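PDB 3EXR: RmpD (Hexulose-6-phosphate synthase) from Streptococcus mutans, which belongs to the HUMPS family of TIM-barrel proteins and folds as a closed eight-stranded alpha/beta barrel. Local coordinates for residues A[3-14]-A[209-221]. Sequence-based numbering, arbitrary orientation.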
loop_
_atom_site.group_PDB
_atom_site.type_symbol
_atom_site.label_atom_id
_atom_site.label_comp_id
_atom_site.label_asym_id
_atom_site.label_seq_id
_atom_site.Cartn_x
_atom_site.Cartn_y
_atom_site.Cartn_z
ATOM N N LYS A 3 -30.758 -5.858 -10.124
ATOM C CA LYS A 3 -30.042 -4.738 -10.797
ATOM C C LYS A 3 -30.105 -3.462 -9.964
ATOM O O LYS A 3 -31.150 -3.107 -9.409
ATOM C CB LYS A 3 -30.635 -4.481 -12.185
ATOM N N GLN A 4 -28.983 -2.766 -9.885
ATOM C CA GLN A 4 -28.939 -1.472 -9.226
ATOM C C GLN A 4 -28.189 -0.479 -10.106
ATOM O O GLN A 4 -27.483 -0.860 -11.038
ATOM C CB GLN A 4 -28.275 -1.581 -7.846
ATOM C CG GLN A 4 -26.891 -2.207 -7.858
ATOM C CD GLN A 4 -26.297 -2.305 -6.477
ATOM O OE1 GLN A 4 -26.964 -2.759 -5.539
ATOM N NE2 GLN A 4 -25.038 -1.872 -6.333
ATOM N N LEU A 5 -28.349 0.794 -9.793
ATOM C CA LEU A 5 -27.619 1.844 -10.470
ATOM C C LEU A 5 -26.136 1.808 -10.079
ATOM O O LEU A 5 -25.780 1.315 -8.999
ATOM C CB LEU A 5 -28.172 3.188 -10.048
ATOM C CG LEU A 5 -29.551 3.627 -10.538
ATOM C CD1 LEU A 5 -29.868 4.987 -9.956
ATOM C CD2 LEU A 5 -29.569 3.681 -12.046
ATOM N N PRO A 6 -25.261 2.350 -10.929
ATOM C CA PRO A 6 -23.880 2.538 -10.454
ATOM C C PRO A 6 -23.853 3.340 -9.158
ATOM O O PRO A 6 -24.612 4.302 -9.015
ATOM C CB PRO A 6 -23.210 3.332 -11.577
ATOM C CG PRO A 6 -24.028 2.947 -12.836
ATOM C CD PRO A 6 -25.451 2.808 -12.317
ATOM N N ASN A 7 -22.942 2.963 -8.252
ATOM C CA ASN A 7 -22.732 3.678 -7.014
ATOM C C ASN A 7 -21.960 4.961 -7.283
ATOM O O ASN A 7 -21.169 5.034 -8.217
ATOM C CB ASN A 7 -21.895 2.835 -6.048
ATOM C CG ASN A 7 -22.623 1.626 -5.490
ATOM O OD1 ASN A 7 -22.036 0.527 -5.431
ATOM N ND2 ASN A 7 -23.864 1.805 -5.030
ATOM N N LEU A 8 -22.206 5.971 -6.450
ATOM C CA LEU A 8 -21.332 7.099 -6.305
ATOM C C LEU A 8 -20.521 6.889 -5.028
ATOM O O LEU A 8 -21.085 6.764 -3.940
ATOM C CB LEU A 8 -22.124 8.400 -6.184
ATOM C CG LEU A 8 -21.266 9.629 -5.844
ATOM C CD1 LEU A 8 -20.074 9.820 -6.788
ATOM C CD2 LEU A 8 -22.092 10.880 -5.787
ATOM N N GLN A 9 -19.205 6.877 -5.187
ATOM C CA GLN A 9 -18.259 6.726 -4.083
ATOM C C GLN A 9 -17.428 7.985 -3.967
ATOM O O GLN A 9 -17.015 8.540 -4.977
ATOM C CB GLN A 9 -17.394 5.505 -4.330
ATOM C CG GLN A 9 -16.241 5.331 -3.396
ATOM C CD GLN A 9 -15.598 3.944 -3.541
ATOM O OE1 GLN A 9 -16.286 2.987 -3.841
ATOM N NE2 GLN A 9 -14.301 3.853 -3.323
ATOM N N VAL A 10 -17.160 8.409 -2.729
ATOM C CA VAL A 10 -16.225 9.510 -2.490
ATOM C C VAL A 10 -14.964 8.987 -1.803
ATOM O O VAL A 10 -15.046 8.284 -0.794
ATOM C CB VAL A 10 -16.839 10.673 -1.640
ATOM C CG1 VAL A 10 -17.253 10.202 -0.238
ATOM C CG2 VAL A 10 -15.867 11.814 -1.518
ATOM N N ALA A 11 -13.828 9.287 -2.416
ATOM C CA ALA A 11 -12.525 8.976 -1.858
ATOM C C ALA A 11 -12.078 10.146 -1.001
ATOM O O ALA A 11 -12.148 11.303 -1.429
ATOM C CB ALA A 11 -11.513 8.756 -2.998
ATOM N N LEU A 12 -11.576 9.828 0.189
ATOM C CA LEU A 12 -10.953 10.793 1.104
ATOM C C LEU A 12 -9.453 10.538 1.167
ATOM O O LEU A 12 -8.985 9.607 1.832
ATOM C CB LEU A 12 -11.572 10.715 2.494
ATOM C CG LEU A 12 -13.092 10.580 2.563
ATOM C CD1 LEU A 12 -13.492 10.056 3.922
ATOM C CD2 LEU A 12 -13.747 11.926 2.224
ATOM N N ASP A 13 -8.688 11.341 0.439
ATOM C CA ASP A 13 -7.249 11.128 0.293
ATOM C C ASP A 13 -6.416 12.183 1.016
ATOM O O ASP A 13 -5.238 12.375 0.702
ATOM C CB ASP A 13 -6.845 11.047 -1.185
ATOM C CG ASP A 13 -7.586 9.941 -1.955
ATOM O OD1 ASP A 13 -7.573 8.789 -1.471
ATOM O OD2 ASP A 13 -8.178 10.184 -3.053
ATOM N N HIS A 14 -7.032 12.823 2.007
ATOM C CA HIS A 14 -6.437 13.901 2.787
ATOM C C HIS A 14 -5.254 13.407 3.610
ATOM O O HIS A 14 -5.166 12.228 3.971
ATOM C CB HIS A 14 -7.500 14.527 3.704
ATOM C CG HIS A 14 -8.742 14.924 2.966
ATOM N ND1 HIS A 14 -9.710 14.013 2.607
ATOM C CD2 HIS A 14 -9.131 16.111 2.459
ATOM C CE1 HIS A 14 -10.665 14.635 1.933
ATOM N NE2 HIS A 14 -10.332 15.907 1.825
ATOM N N ALA A 209 -22.486 16.383 -5.398
ATOM C CA ALA A 209 -22.672 14.947 -5.229
ATOM C C ALA A 209 -24.043 14.515 -5.739
ATOM O O ALA A 209 -24.149 13.549 -6.500
ATOM C CB ALA A 209 -22.480 14.524 -3.755
ATOM N N ARG A 210 -25.091 15.248 -5.350
ATOM C CA ARG A 210 -26.429 14.899 -5.822
ATOM C C ARG A 210 -26.564 15.032 -7.340
ATOM O O ARG A 210 -27.257 14.223 -7.951
ATOM C CB ARG A 210 -27.488 15.739 -5.118
ATOM C CG ARG A 210 -28.877 15.249 -5.387
ATOM C CD ARG A 210 -29.904 16.166 -4.768
ATOM N NE ARG A 210 -29.832 16.038 -3.317
ATOM C CZ ARG A 210 -30.477 16.827 -2.462
ATOM N NH1 ARG A 210 -31.283 17.779 -2.910
ATOM N NH2 ARG A 210 -30.346 16.652 -1.171
ATOM N N ALA A 211 -25.940 16.049 -7.939
ATOM C CA ALA A 211 -26.027 16.242 -9.402
ATOM C C ALA A 211 -25.360 15.079 -10.130
ATOM O O ALA A 211 -25.843 14.621 -11.156
ATOM C CB ALA A 211 -25.400 17.533 -9.805
ATOM N N PHE A 212 -24.263 14.578 -9.553
ATOM C CA PHE A 212 -23.526 13.469 -10.127
ATOM C C PHE A 212 -24.420 12.219 -10.089
ATOM O O PHE A 212 -24.572 11.524 -11.102
ATOM C CB PHE A 212 -22.237 13.271 -9.312
ATOM C CG PHE A 212 -21.186 12.417 -9.976
ATOM C CD1 PHE A 212 -20.009 12.988 -10.436
ATOM C CD2 PHE A 212 -21.319 11.042 -10.025
ATOM C CE1 PHE A 212 -19.013 12.193 -11.010
ATOM C CE2 PHE A 212 -20.323 10.244 -10.600
ATOM C CZ PHE A 212 -19.166 10.836 -11.084
ATOM N N LYS A 213 -25.066 11.973 -8.944
ATOM C CA LYS A 213 -25.943 10.820 -8.803
ATOM C C LYS A 213 -27.204 10.968 -9.696
ATOM O O LYS A 213 -27.702 9.958 -10.245
ATOM C CB LYS A 213 -26.275 10.585 -7.316
ATOM C CG LYS A 213 -27.082 9.352 -7.028
ATOM C CD LYS A 213 -26.204 8.107 -6.951
ATOM C CE LYS A 213 -27.036 6.852 -7.120
ATOM N NZ LYS A 213 -26.185 5.631 -7.216
ATOM N N ASP A 214 -27.698 12.206 -9.869
ATOM C CA ASP A 214 -28.838 12.475 -10.753
ATOM C C ASP A 214 -28.504 12.029 -12.197
ATOM O O ASP A 214 -29.341 11.463 -12.908
ATOM C CB ASP A 214 -29.198 13.975 -10.777
ATOM C CG ASP A 214 -29.922 14.464 -9.537
ATOM O OD1 ASP A 214 -30.446 13.663 -8.746
ATOM O OD2 ASP A 214 -29.995 15.703 -9.337
ATOM N N GLU A 215 -27.284 12.304 -12.634
ATOM C CA GLU A 215 -26.853 11.972 -13.983
ATOM C C GLU A 215 -26.635 10.464 -14.152
ATOM O O GLU A 215 -26.947 9.899 -15.202
ATOM C CB GLU A 215 -25.605 12.771 -14.357
ATOM C CG GLU A 215 -25.051 12.474 -15.732
ATOM C CD GLU A 215 -25.923 13.022 -16.873
ATOM O OE1 GLU A 215 -27.061 13.495 -16.610
ATOM O OE2 GLU A 215 -25.461 12.965 -18.042
ATOM N N ILE A 216 -26.079 9.814 -13.126
ATOM C CA ILE A 216 -26.044 8.354 -13.097
ATOM C C ILE A 216 -27.470 7.805 -13.290
ATOM O O ILE A 216 -27.682 6.937 -14.103
ATOM C CB ILE A 216 -25.450 7.819 -11.769
ATOM C CG1 ILE A 216 -23.952 8.120 -11.692
ATOM C CG2 ILE A 216 -25.725 6.331 -11.635
ATOM C CD1 ILE A 216 -23.336 7.783 -10.295
ATOM N N LYS A 217 -28.437 8.348 -12.551
ATOM C CA LYS A 217 -29.846 7.937 -12.682
ATOM C C LYS A 217 -30.392 8.192 -14.089
ATOM O O LYS A 217 -31.157 7.374 -14.625
ATOM C CB LYS A 217 -30.718 8.662 -11.655
ATOM C CG LYS A 217 -32.137 8.117 -11.518
ATOM C CD LYS A 217 -32.724 8.546 -10.181
ATOM C CE LYS A 217 -34.244 8.447 -10.147
ATOM N NZ LYS A 217 -34.745 8.828 -8.780
ATOM N N ARG A 218 -30.048 9.327 -14.693
ATOM C CA ARG A 218 -30.534 9.591 -16.069
ATOM C C ARG A 218 -30.023 8.553 -17.078
ATOM O O ARG A 218 -30.779 8.061 -17.940
ATOM C CB ARG A 218 -30.127 10.986 -16.525
ATOM C CG ARG A 218 -30.769 11.451 -17.849
ATOM C CD ARG A 218 -30.156 12.719 -18.399
ATOM N NE ARG A 218 -28.766 12.582 -18.851
ATOM C CZ ARG A 218 -28.386 11.996 -19.989
ATOM N NH1 ARG A 218 -29.283 11.452 -20.827
ATOM N NH2 ARG A 218 -27.096 11.962 -20.311
ATOM N N ILE A 219 -28.737 8.240 -16.996
ATOM C CA ILE A 219 -28.080 7.380 -17.984
ATOM C C ILE A 219 -28.388 5.906 -17.761
ATOM O O ILE A 219 -28.710 5.198 -18.706
ATOM C CB ILE A 219 -26.558 7.604 -17.998
ATOM C CG1 ILE A 219 -26.241 9.049 -18.406
ATOM C CG2 ILE A 219 -25.862 6.581 -18.890
ATOM C CD1 ILE A 219 -24.790 9.456 -18.123
ATOM N N TRP A 220 -28.318 5.442 -16.522
ATOM C CA TRP A 220 -28.487 4.030 -16.212
ATOM C C TRP A 220 -29.851 3.649 -15.644
ATOM O O TRP A 220 -30.127 2.464 -15.515
ATOM C CB TRP A 220 -27.366 3.554 -15.239
ATOM C CG TRP A 220 -26.006 3.410 -15.881
ATOM C CD1 TRP A 220 -25.477 2.276 -16.442
ATOM C CD2 TRP A 220 -25.007 4.420 -16.013
ATOM N NE1 TRP A 220 -24.218 2.535 -16.936
ATOM C CE2 TRP A 220 -23.914 3.851 -16.700
ATOM C CE3 TRP A 220 -24.923 5.763 -15.630
ATOM C CZ2 TRP A 220 -22.754 4.566 -16.980
ATOM C CZ3 TRP A 220 -23.761 6.465 -15.916
ATOM C CH2 TRP A 220 -22.715 5.877 -16.611
ATOM N N GLY A 221 -30.695 4.632 -15.322
ATOM C CA GLY A 221 -32.029 4.370 -14.741
ATOM C C GLY A 221 -33.026 3.727 -15.686
ATOM O O GLY A 221 -32.832 3.799 -16.909
#
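Pro6 sets CG over one face of the Trp220 indole, a CH-pi contact in which this atom lies 3.7 Å from the centroid of the five-membered ring and 14° off its normal. Ile219 CG2 of the same helix presses on the opposite indole face, so the ring is sandwiched. Pro6 CD touches both Trp220 CB and Ile216 CG2, each at 3.6 Å. At the end of the helix Leu5 reaches in with its two methyls: CD2 lies 3.6 Å from Gly221 N, while CD1 rests against CA and CB of Lys217. Farther along the strand Leu8 has its CG anti to the backbone N. That torsion carries the branch toward the helix, where CD1, set obliquely, lies 3.7 Å from Phe212 CD2 and CD2 approaches Ala209 O.

One polar bond spans this apolar seam. The Lys213 chain, bent at chi2, passes Leu8 CB and brings NZ 2.7 Å from Pro6 O, the donor tilted 21° from the carbonyl plane. The same ammonium forms a salt bridge with Asp32, whose OD2 also accepts a hydrogen bond from Leu8 N; the carboxylate thus ties lysine and strand together. Trp220 NE1 donates a hydrogen bond to Val188 O, which helps fix the indole's rotation, and Phe193 of the adjacent strand meets its ring.

The helix runs nearly antiparallel to strand 7-12 (154°), 9.0 Å away axis to axis. Backbone hydrogen bonds of Asn7 and Gln9 with Phe193 join strand 7-12 to 192-195 and close the barrel; the C-terminal helix packs outside this seam between first and last strands, as in a TIM barrel.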